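Local coordinates for creatinine amidohydrolase (Nostoc punctiforme PCC 73102, PDB 3NO4), which probably hydrolyses carbon-nitrogen bonds of linear amides, as a metal-dependent member of the creatininase superfamily, and carries a nickel ion in the crystal, at residues T58-A63 with T81-M86; F125-G128 with N132-T135. All coordinates share one frame; numbering follows the deposited sequence.

Contact 1 (T58-A63 with T81-M86); sequences TDAICA and TINVGM. With NI (nickel (II) ion), chain D.
Ala60, in the first turn of helix 58-74, presents its methyl group to the loop that follows strand 77-78 in the parallel-sheet alpha/beta core of the creatininase fold. CB of Ala60 lies 3.7 Å from OD1 of Asn83 and 4.3 Å from CG2 of Thr81, so one small side chain meets an amide oxygen and a methyl group. The backbones come near at this point, with 5.6 Å between the CA atoms of Ala60 and Asn83. The polar ends of the loop residues are held elsewhere: OG1 of Thr81 hydrogen-bonds Glu64, one turn farther along the helix, and ND2 of Asn83 bonds to the carbonyl oxygen of Thr81 of a neighbouring subunit. That bond is reciprocated, placing the contact at a subunit interface, where His23 of the same neighbour packs on Ala60 and Asn83.

Next to Ala60, Asp59 serves the metal site: with CG anti to the carbonyl carbon (chi1 -60°), its carboxylate brings OD1 to the nickel. Residues His50 and Glu191 also bind the nickel, and the carboxylate of Glu48 comes close to OD2 of Asp59. The metal bond from OD1 of Asp59 to nickel is 2.1 Å, the same length as that from the water oxygen.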
loop_
_atom_site.group_PDB
_atom_site.type_symbol
_atom_site.label_atom_id
_atom_site.label_comp_id
_atom_site.label_asym_id
_atom_site.label_seq_id
_atom_site.Cartn_x
_atom_site.Cartn_y
_atom_site.Cartn_z
ATOM N N THR A 58 -20.285 -13.019 18.217
ATOM C CA THR A 58 -19.780 -13.669 19.433
ATOM C C THR A 58 -18.449 -13.076 19.935
ATOM O O THR A 58 -18.370 -12.651 21.086
ATOM C CB THR A 58 -19.647 -15.196 19.203
ATOM O OG1 THR A 58 -20.966 -15.742 19.029
ATOM C CG2 THR A 58 -18.852 -15.921 20.367
ATOM N N ASP A 59 -17.441 -13.017 19.051
ATOM C CA ASP A 59 -16.090 -12.565 19.453
ATOM C C ASP A 59 -16.073 -11.124 19.895
ATOM O O ASP A 59 -15.460 -10.820 20.922
ATOM C CB ASP A 59 -15.043 -12.825 18.366
ATOM C CG ASP A 59 -14.933 -14.309 18.021
ATOM O OD1 ASP A 59 -15.448 -15.121 18.823
ATOM O OD2 ASP A 59 -14.344 -14.693 16.973
ATOM N N ALA A 60 -16.778 -10.264 19.172
ATOM C CA ALA A 60 -16.952 -8.857 19.598
ATOM C C ALA A 60 -17.773 -8.733 20.895
ATOM O O ALA A 60 -17.397 -7.957 21.766
ATOM C CB ALA A 60 -17.588 -8.020 18.492
ATOM N N ILE A 61 -18.857 -9.501 21.006
ATOM C CA ILE A 61 -19.750 -9.488 22.189
ATOM C C ILE A 61 -18.944 -9.855 23.448
ATOM O O ILE A 61 -18.991 -9.137 24.464
ATOM C CB ILE A 61 -20.974 -10.435 21.985
ATOM C CG1 ILE A 61 -21.910 -9.835 20.922
ATOM C CG2 ILE A 61 -21.735 -10.738 23.325
ATOM C CD1 ILE A 61 -22.959 -10.809 20.329
ATOM N N CYS A 62 -18.167 -10.930 23.331
ATOM C CA CYS A 62 -17.369 -11.438 24.435
ATOM C C CYS A 62 -16.306 -10.443 24.861
ATOM O O CYS A 62 -16.269 -10.063 26.037
ATOM C CB CYS A 62 -16.736 -12.784 24.068
ATOM S SG CYS A 62 -17.956 -14.153 24.008
ATOM N N ALA A 63 -15.471 -10.011 23.893
ATOM C CA ALA A 63 -14.412 -9.035 24.155
ATOM C C ALA A 63 -14.931 -7.728 24.779
ATOM O O ALA A 63 -14.350 -7.230 25.750
ATOM C CB ALA A 63 -13.655 -8.722 22.886
ATOM N N THR A 81 -15.236 -0.697 20.524
ATOM C CA THR A 81 -14.949 -2.069 20.128
ATOM C C THR A 81 -14.540 -2.120 18.635
ATOM O O THR A 81 -15.160 -1.449 17.768
ATOM C CB THR A 81 -16.151 -2.999 20.418
ATOM O OG1 THR A 81 -16.507 -2.910 21.812
ATOM C CG2 THR A 81 -15.845 -4.451 20.039
ATOM N N ILE A 82 -13.465 -2.853 18.369
ATOM C CA ILE A 82 -13.049 -3.196 16.980
ATOM C C ILE A 82 -13.850 -4.438 16.616
ATOM O O ILE A 82 -13.552 -5.554 17.080
ATOM C CB ILE A 82 -11.544 -3.398 16.845
ATOM C CG1 ILE A 82 -10.798 -2.097 17.200
ATOM C CG2 ILE A 82 -11.136 -3.902 15.416
ATOM C CD1 ILE A 82 -9.289 -2.282 17.379
ATOM N N ASN A 83 -14.930 -4.192 15.874
ATOM C CA ASN A 83 -15.967 -5.179 15.558
ATOM C C ASN A 83 -15.632 -6.142 14.424
ATOM O O ASN A 83 -16.203 -7.229 14.363
ATOM C CB ASN A 83 -17.290 -4.468 15.209
ATOM C CG ASN A 83 -17.928 -3.842 16.398
ATOM O OD1 ASN A 83 -18.224 -4.541 17.367
ATOM N ND2 ASN A 83 -18.216 -2.542 16.332
ATOM N N VAL A 84 -14.760 -5.721 13.504
ATOM C CA VAL A 84 -14.390 -6.521 12.336
ATOM C C VAL A 84 -12.862 -6.645 12.341
ATOM O O VAL A 84 -12.172 -5.625 12.384
ATOM C CB VAL A 84 -14.921 -5.890 11.061
ATOM C CG1 VAL A 84 -14.326 -6.531 9.768
ATOM C CG2 VAL A 84 -16.453 -5.948 11.050
ATOM N N GLY A 85 -12.372 -7.891 12.354
ATOM C CA GLY A 85 -10.949 -8.195 12.337
ATOM C C GLY A 85 -10.563 -9.120 11.189
ATOM O O GLY A 85 -11.069 -8.985 10.068
HETATM N N MSE A 86 -9.652 -10.036 11.475
HETATM C CA MSE A 86 -9.084 -10.945 10.494
HETATM C C MSE A 86 -9.791 -12.302 10.618
HETATM O O MSE A 86 -9.462 -13.165 11.485
HETATM C CB MSE A 86 -7.555 -11.054 10.663
HETATM C CG MSE A 86 -6.853 -11.329 9.348
HETATM SE SE MSE A 86 -7.329 -13.030 8.563
HETATM C CE MSE A 86 -6.862 -14.273 9.993
HETATM NI NI NI D . -15.391 -17.200 18.482
HETATM O O HOH W 1 -14.151 -18.771 17.977
#

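Contact 2 (F125-G128 with N132-T135); sequences FING and NIAT
Asn127 and Asn132 meet through their amides because the two side chains leave the backbone differently: CG of Asn127 is anti to its own N (chi1 175°), which carries the amide from the end of strand 122-127 toward the helix, whereas CG of Asn132 stands anti to its carbonyl carbon and reaches back to the strand. ND2 of Asn132 donates to OD1 of Asn127 over 3.0 Å in a nearly straight bond. The acceptor lies close to the amide plane of Asn132, but seen from Asn127 the donor is tilted 23° from the carbonyl plane, and the two amides are turned 44° against each other. CB of Asn132 also rests 3.7 Å from OD1 of Asn127, so the oxygen is met by both the methylene and the amide nitrogen.

At the other branch of the same amide, ND2 of Asn127 has CG1 of Ile133 at 3.7 Å, the two side chains crossing at about a right angle. This nitrogen is hydrogen-bonded to OD1 of Asn164, on the adjacent strand 159-164, and to the carbonyl oxygen of His129 in the connecting loop. The Asn132 amide is likewise shared: its OD1 accepts from the backbone N of Met86 and its ND2 gives a further bond to the carbonyl of Gly45. With both ends engaged, each amide is fixed in rotation.

An alanine in place of Asn127 would probably leave ND2 of Asn132 without this acceptor and OD1 of Asn164 without this donor, opening a gap beside Ile133. The asparagine pair ties the end of strand 122-127 to the start of helix 132-150, within the beta-alpha-beta unit completed by strand 159-164, a right-handed crossover characteristic of parallel alpha/beta folds.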
loop_
_atom_site.group_PDB
_atom_site.type_symbol
_atom_site.label_atom_id
_atom_site.label_comp_id
_atom_site.label_asym_id
_atom_site.label_seq_id
_atom_site.Cartn_x
_atom_site.Cartn_y
_atom_site.Cartn_z
ATOM N N PHE A 125 -5.154 -4.782 24.427
ATOM C CA PHE A 125 -6.186 -5.259 23.511
ATOM C C PHE A 125 -6.759 -6.541 24.096
ATOM O O PHE A 125 -6.042 -7.544 24.165
ATOM C CB PHE A 125 -5.651 -5.561 22.122
ATOM C CG PHE A 125 -5.254 -4.329 21.361
ATOM C CD1 PHE A 125 -4.040 -3.707 21.611
ATOM C CD2 PHE A 125 -6.137 -3.741 20.464
ATOM C CE1 PHE A 125 -3.678 -2.493 20.877
ATOM C CE2 PHE A 125 -5.782 -2.561 19.758
ATOM C CZ PHE A 125 -4.551 -1.962 19.987
ATOM N N ILE A 126 -8.044 -6.516 24.459
ATOM C CA ILE A 126 -8.711 -7.709 24.994
ATOM C C ILE A 126 -9.413 -8.297 23.817
ATOM O O ILE A 126 -10.357 -7.706 23.272
ATOM C CB ILE A 126 -9.669 -7.408 26.103
ATOM C CG1 ILE A 126 -8.891 -6.953 27.350
ATOM C CG2 ILE A 126 -10.514 -8.638 26.433
ATOM C CD1 ILE A 126 -9.803 -6.394 28.496
ATOM N N ASN A 127 -8.932 -9.469 23.415
ATOM C CA ASN A 127 -9.287 -10.066 22.139
ATOM C C ASN A 127 -10.233 -11.273 22.308
ATOM O O ASN A 127 -10.086 -12.068 23.221
ATOM C CB ASN A 127 -8.010 -10.454 21.410
ATOM C CG ASN A 127 -8.266 -11.192 20.113
ATOM O OD1 ASN A 127 -9.090 -10.774 19.290
ATOM N ND2 ASN A 127 -7.536 -12.277 19.911
ATOM N N GLY A 128 -11.189 -11.387 21.387
ATOM C CA GLY A 128 -12.155 -12.467 21.356
ATOM C C GLY A 128 -12.009 -13.450 20.205
ATOM O O GLY A 128 -12.759 -14.401 20.163
ATOM N N ASN A 132 -7.267 -13.038 14.984
ATOM C CA ASN A 132 -6.654 -11.727 15.116
ATOM C C ASN A 132 -5.260 -11.768 15.716
ATOM O O ASN A 132 -4.561 -10.793 15.599
ATOM C CB ASN A 132 -7.449 -10.766 16.006
ATOM C CG ASN A 132 -8.811 -10.410 15.479
ATOM O OD1 ASN A 132 -9.039 -10.326 14.282
ATOM N ND2 ASN A 132 -9.719 -10.136 16.400
ATOM N N ILE A 133 -4.862 -12.830 16.398
ATOM C CA ILE A 133 -3.660 -12.775 17.233
ATOM C C ILE A 133 -2.412 -12.421 16.397
ATOM O O ILE A 133 -1.715 -11.459 16.703
ATOM C CB ILE A 133 -3.447 -14.091 18.044
ATOM C CG1 ILE A 133 -4.564 -14.253 19.101
ATOM C CG2 ILE A 133 -2.075 -14.077 18.748
ATOM C CD1 ILE A 133 -4.574 -15.639 19.762
ATOM N N ALA A 134 -2.181 -13.186 15.334
ATOM C CA ALA A 134 -0.983 -13.033 14.486
ATOM C C ALA A 134 -0.906 -11.644 13.850
ATOM O O ALA A 134 0.108 -10.953 13.954
ATOM C CB ALA A 134 -0.935 -14.117 13.408
ATOM N N THR A 135 -2.002 -11.227 13.249
ATOM C CA THR A 135 -2.081 -9.908 12.610
ATOM C C THR A 135 -1.876 -8.775 13.642
ATOM O O THR A 135 -1.149 -7.831 13.346
ATOM C CB THR A 135 -3.407 -9.739 11.829
ATOM O OG1 THR A 135 -3.468 -10.748 10.795
ATOM C CG2 THR A 135 -3.522 -8.325 11.212
#

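Both contacts are buried, with centres 9 Å apart, and both lie near strand ends of the parallel sheet, yet they differ in chemistry. Contact 1 is packing of a helix methyl against a loop, beside a metal ligand and a subunit interface; contact 2 joins a strand to the following helix through a directed hydrogen bond between two side-chain amides. They share no helix or strand but meet directly: through Met86 and Asn132 the loop 81-86 of contact 1 is tied to the start of helix 132-150 in contact 2. On the metal side, CG of Asp59 packs 3.1 Å from the carbonyl oxygen of Gly128, while CB of Ala63 approaches the strand at Ile126.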